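Local coordinates for acyl-CoA dehydrogenase family protein (Porphyromonas gingivalis, PDB 2OKU) that is the C-terminal helical domain of a protein that probably works as an FAD-dependent acyl-CoA dehydrogenase, at residues A[9-23]-A[35-49]. Numbering follows the deposited sequence.
Sequences ITTGTYIARIREEYQ and KEALARMTDRAEALI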
# COMPACT_ATOMS: atom_id res chain seq x y z
N ILE A 9 9.28 -7.75 -14.48
CA ILE A 9 8.58 -8.59 -13.50
C ILE A 9 9.03 -10.06 -13.55
O ILE A 9 9.41 -10.64 -12.51
CB ILE A 9 7.02 -8.52 -13.70
CG1 ILE A 9 6.54 -7.07 -13.62
CG2 ILE A 9 6.27 -9.53 -12.73
CD1 ILE A 9 6.80 -6.34 -12.31
N THR A 10 9.02 -10.66 -14.73
CA THR A 10 9.45 -12.03 -14.84
C THR A 10 10.92 -12.18 -14.49
O THR A 10 11.31 -13.18 -13.87
CB THR A 10 9.12 -12.63 -16.22
OG1 THR A 10 9.62 -11.79 -17.26
CG2 THR A 10 7.60 -12.75 -16.37
N THR A 11 11.74 -11.18 -14.85
CA THR A 11 13.16 -11.24 -14.52
C THR A 11 13.43 -11.01 -13.04
O THR A 11 14.37 -11.59 -12.46
CB THR A 11 14.00 -10.30 -15.42
OG1 THR A 11 13.99 -10.83 -16.74
CG2 THR A 11 15.47 -10.23 -14.94
N GLY A 12 12.60 -10.20 -12.40
CA GLY A 12 12.69 -9.96 -10.98
C GLY A 12 13.51 -8.75 -10.59
O GLY A 12 14.24 -8.77 -9.61
N THR A 13 13.40 -7.67 -11.36
CA THR A 13 14.10 -6.43 -11.01
C THR A 13 13.64 -5.84 -9.66
O THR A 13 14.47 -5.34 -8.89
CB THR A 13 13.94 -5.37 -12.12
OG1 THR A 13 12.57 -5.03 -12.25
CG2 THR A 13 14.49 -5.87 -13.50
N TYR A 14 12.34 -5.93 -9.34
CA TYR A 14 11.88 -5.48 -8.03
C TYR A 14 12.28 -6.41 -6.90
O TYR A 14 12.53 -5.97 -5.78
CB TYR A 14 10.36 -5.34 -7.98
CG TYR A 14 9.79 -4.18 -8.72
CD1 TYR A 14 9.88 -2.89 -8.19
CD2 TYR A 14 9.12 -4.35 -9.93
CE1 TYR A 14 9.31 -1.80 -8.85
CE2 TYR A 14 8.56 -3.28 -10.59
CZ TYR A 14 8.64 -2.01 -10.06
OH TYR A 14 8.07 -0.95 -10.73
N ILE A 15 12.32 -7.70 -7.20
CA ILE A 15 12.80 -8.71 -6.25
C ILE A 15 14.25 -8.39 -5.85
O ILE A 15 14.61 -8.44 -4.67
CB ILE A 15 12.69 -10.14 -6.87
CG1 ILE A 15 11.23 -10.50 -7.29
CG2 ILE A 15 13.31 -11.23 -5.92
CD1 ILE A 15 10.20 -10.24 -6.27
N ALA A 16 15.07 -8.01 -6.85
CA ALA A 16 16.48 -7.64 -6.61
C ALA A 16 16.56 -6.36 -5.77
O ALA A 16 17.34 -6.31 -4.80
CB ALA A 16 17.25 -7.49 -7.93
N ARG A 17 15.74 -5.36 -6.09
CA ARG A 17 15.75 -4.11 -5.31
C ARG A 17 15.31 -4.36 -3.84
O ARG A 17 15.92 -3.82 -2.87
CB ARG A 17 14.89 -3.02 -5.94
CG ARG A 17 15.07 -1.70 -5.18
CD ARG A 17 14.53 -0.51 -5.89
NE ARG A 17 14.99 0.70 -5.19
CZ ARG A 17 14.59 1.93 -5.47
NH1 ARG A 17 13.74 2.16 -6.46
NH2 ARG A 17 15.05 2.94 -4.75
N ILE A 18 14.28 -5.17 -3.68
CA ILE A 18 13.83 -5.56 -2.37
C ILE A 18 14.98 -6.19 -1.58
O ILE A 18 15.25 -5.80 -0.44
CB ILE A 18 12.66 -6.58 -2.45
CG1 ILE A 18 11.36 -5.80 -2.79
CG2 ILE A 18 12.56 -7.38 -1.11
CD1 ILE A 18 10.17 -6.69 -3.16
N ARG A 19 15.66 -7.15 -2.17
CA ARG A 19 16.69 -7.89 -1.45
C ARG A 19 17.96 -7.07 -1.22
O ARG A 19 18.57 -7.15 -0.15
CB ARG A 19 17.01 -9.19 -2.17
CG ARG A 19 15.89 -10.17 -2.06
CD ARG A 19 16.06 -11.31 -3.02
NE ARG A 19 15.00 -12.27 -2.84
CZ ARG A 19 14.74 -13.27 -3.67
NH1 ARG A 19 15.47 -13.45 -4.76
NH2 ARG A 19 13.74 -14.10 -3.38
N GLU A 20 18.33 -6.27 -2.21
CA GLU A 20 19.61 -5.55 -2.21
C GLU A 20 19.52 -4.20 -1.51
O GLU A 20 20.52 -3.74 -0.95
CB GLU A 20 20.16 -5.43 -3.66
CG GLU A 20 20.51 -6.78 -4.27
CD GLU A 20 20.71 -6.79 -5.82
OE1 GLU A 20 20.91 -5.73 -6.45
OE2 GLU A 20 20.66 -7.90 -6.41
N GLU A 21 18.35 -3.57 -1.50
CA GLU A 21 18.15 -2.27 -0.86
C GLU A 21 17.16 -2.32 0.30
O GLU A 21 17.52 -2.05 1.45
CB GLU A 21 17.69 -1.21 -1.86
CG GLU A 21 17.53 0.17 -1.22
CD GLU A 21 17.09 1.27 -2.20
OE1 GLU A 21 17.22 1.08 -3.41
OE2 GLU A 21 16.64 2.34 -1.71
N TYR A 22 15.90 -2.63 0.01
CA TYR A 22 14.87 -2.45 1.05
C TYR A 22 15.07 -3.39 2.25
O TYR A 22 14.89 -2.99 3.40
CB TYR A 22 13.48 -2.63 0.49
CG TYR A 22 13.07 -1.71 -0.62
CD1 TYR A 22 13.59 -0.42 -0.73
CD2 TYR A 22 12.14 -2.12 -1.57
CE1 TYR A 22 13.21 0.42 -1.77
CE2 TYR A 22 11.73 -1.27 -2.59
CZ TYR A 22 12.26 -0.00 -2.69
OH TYR A 22 11.85 0.83 -3.72
N GLN A 23 15.43 -4.63 1.97
CA GLN A 23 15.66 -5.59 3.05
C GLN A 23 16.95 -5.30 3.84
O GLN A 23 17.18 -5.93 4.88
CB GLN A 23 15.69 -7.02 2.52
CG GLN A 23 14.28 -7.62 2.24
CD GLN A 23 13.59 -8.01 3.55
OE1 GLN A 23 14.22 -8.63 4.41
NE2 GLN A 23 12.31 -7.66 3.70
N LYS A 35 9.38 -6.78 8.47
CA LYS A 35 10.46 -6.97 7.51
C LYS A 35 10.61 -8.45 7.09
O LYS A 35 10.76 -8.76 5.89
CB LYS A 35 11.76 -6.41 8.10
CG LYS A 35 12.95 -6.55 7.22
CD LYS A 35 14.12 -5.75 7.80
CE LYS A 35 15.33 -5.94 7.02
NZ LYS A 35 16.53 -5.38 7.70
N GLU A 36 10.53 -9.36 8.05
CA GLU A 36 10.62 -10.79 7.79
C GLU A 36 9.40 -11.30 7.00
O GLU A 36 9.56 -12.12 6.09
CB GLU A 36 10.81 -11.57 9.09
CG GLU A 36 12.17 -11.26 9.72
CD GLU A 36 12.37 -11.81 11.14
OE1 GLU A 36 11.44 -12.44 11.69
OE2 GLU A 36 13.48 -11.60 11.69
N ALA A 37 8.21 -10.81 7.32
CA ALA A 37 7.00 -11.18 6.56
C ALA A 37 7.09 -10.72 5.10
O ALA A 37 6.71 -11.45 4.18
CB ALA A 37 5.76 -10.59 7.21
N LEU A 38 7.62 -9.51 4.88
CA LEU A 38 7.81 -8.99 3.54
C LEU A 38 8.82 -9.80 2.75
O LEU A 38 8.67 -9.96 1.55
CB LEU A 38 8.23 -7.53 3.57
CG LEU A 38 7.10 -6.59 4.00
CD1 LEU A 38 7.69 -5.24 4.38
CD2 LEU A 38 6.06 -6.47 2.92
N ALA A 39 9.87 -10.29 3.41
CA ALA A 39 10.85 -11.17 2.77
C ALA A 39 10.16 -12.45 2.27
O ALA A 39 10.38 -12.87 1.13
CB ALA A 39 12.00 -11.50 3.73
N ARG A 40 9.29 -13.04 3.10
CA ARG A 40 8.53 -14.22 2.71
C ARG A 40 7.60 -13.92 1.52
O ARG A 40 7.50 -14.74 0.60
CB ARG A 40 7.73 -14.82 3.88
CG ARG A 40 8.63 -15.52 4.91
CD ARG A 40 7.87 -16.13 6.12
NE ARG A 40 6.73 -16.97 5.73
CZ ARG A 40 6.77 -18.29 5.46
NH1 ARG A 40 7.91 -19.00 5.51
NH2 ARG A 40 5.63 -18.91 5.13
N MSE A 41 6.93 -12.77 1.54
CA MSE A 41 6.08 -12.35 0.39
C MSE A 41 6.89 -12.19 -0.91
O MSE A 41 6.41 -12.50 -2.01
CB MSE A 41 5.34 -11.04 0.68
CG MSE A 41 4.31 -11.17 1.77
SE MSE A 41 3.55 -9.45 2.23
CE MSE A 41 2.54 -9.17 0.58
N THR A 42 8.12 -11.70 -0.78
CA THR A 42 9.03 -11.55 -1.92
C THR A 42 9.42 -12.93 -2.49
O THR A 42 9.30 -13.16 -3.70
CB THR A 42 10.28 -10.73 -1.53
OG1 THR A 42 9.87 -9.50 -0.91
CG2 THR A 42 11.17 -10.43 -2.74
N ASP A 43 9.84 -13.84 -1.63
CA ASP A 43 10.15 -15.20 -2.06
C ASP A 43 8.92 -15.86 -2.71
O ASP A 43 9.06 -16.57 -3.68
CB ASP A 43 10.60 -16.09 -0.90
CG ASP A 43 11.90 -15.61 -0.23
OD1 ASP A 43 12.64 -14.79 -0.79
OD2 ASP A 43 12.15 -16.09 0.91
N ARG A 44 7.72 -15.64 -2.15
CA ARG A 44 6.47 -16.20 -2.70
C ARG A 44 6.19 -15.68 -4.11
O ARG A 44 5.83 -16.45 -5.01
CB ARG A 44 5.28 -15.85 -1.79
CG ARG A 44 4.09 -16.76 -1.91
CD ARG A 44 4.00 -17.55 -0.60
NE ARG A 44 3.05 -18.66 -0.61
CZ ARG A 44 1.76 -18.57 -0.36
NH1 ARG A 44 1.18 -17.39 -0.14
NH2 ARG A 44 1.03 -19.69 -0.37
N ALA A 45 6.38 -14.38 -4.31
CA ALA A 45 6.24 -13.79 -5.66
C ALA A 45 7.23 -14.42 -6.67
O ALA A 45 6.83 -14.82 -7.74
CB ALA A 45 6.42 -12.26 -5.60
N GLU A 46 8.50 -14.50 -6.30
CA GLU A 46 9.53 -15.09 -7.15
C GLU A 46 9.17 -16.53 -7.47
O GLU A 46 9.32 -16.96 -8.61
CB GLU A 46 10.90 -15.04 -6.44
CG GLU A 46 12.06 -15.65 -7.23
CD GLU A 46 13.37 -15.55 -6.49
OE1 GLU A 46 13.45 -16.11 -5.37
OE2 GLU A 46 14.28 -14.88 -7.00
N ALA A 47 8.74 -17.28 -6.46
CA ALA A 47 8.43 -18.71 -6.64
C ALA A 47 7.25 -18.88 -7.59
O ALA A 47 7.28 -19.75 -8.43
CB ALA A 47 8.14 -19.38 -5.31
N LEU A 48 6.23 -18.04 -7.46
CA LEU A 48 5.05 -18.14 -8.34
C LEU A 48 5.39 -17.77 -9.79
O LEU A 48 4.94 -18.42 -10.72
CB LEU A 48 3.89 -17.27 -7.84
CG LEU A 48 2.57 -17.50 -8.58
CD1 LEU A 48 2.04 -18.93 -8.27
CD2 LEU A 48 1.52 -16.43 -8.20
N ILE A 49 6.22 -16.74 -9.97
CA ILE A 49 6.70 -16.39 -11.30
C ILE A 49 7.42 -17.58 -11.93
O ILE A 49 7.14 -17.91 -13.08
CB ILE A 49 7.63 -15.15 -11.26
CG1 ILE A 49 6.77 -13.93 -10.90
CG2 ILE A 49 8.38 -14.97 -12.62
CD1 ILE A 49 7.56 -12.67 -10.43
O HOH W 1 13.41 -12.04 -0.32
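Ile15 and Thr42 bring helix 13-22 and residues 35-49 of helix 32-53 together, nearly antiparallel at 156° with axes 10.4 Å apart. The pair belongs to an up-and-down helical bundle, the C-terminal domain of an acyl-CoA dehydrogenase family protein. Gly12 ends helix 7-11 as C-prime of a Schellman motif and N-caps helix 13-22. Between the helices, Ile15 CD1 lies 3.7 Å from Thr42 CG2. Ile18 meets Thr42 tip to tip, its CG2 touching both Thr42 OG1 and CG2. Thr42 OG1 sits beside its backbone N (chi1 -52°), where it bonds back to Leu38 O at 2.8 Å. Beyond Gly12, the side chains of Ile49 and Ile9 cross at about a right angle, with Ile49 CD1 4.1 Å from Ile9 CG2.

Arg19 forms a salt-bridge network with Asp43 and Glu46. Its chain, extended from CG to NE, lays one guanidinium face over Ile15 CG2. Arg19 NH1 and NH2 grip Glu46 end-on, from above its carboxylate plane; Arg19 NH2 to Glu46 OE1 is the straighter bond, 2.8 Å at 167°. NH2 also bonds Asp43 OD1 on its anti side, while a water links Arg19 NE to that oxygen. At the far end Gln23, bent at chi2, brings its amide to the backbone carbonyl of Lys35. Gln23 NE2 donates to Lys35 O at 2.9 Å, on the opposite face of that carbonyl from Ala39 N.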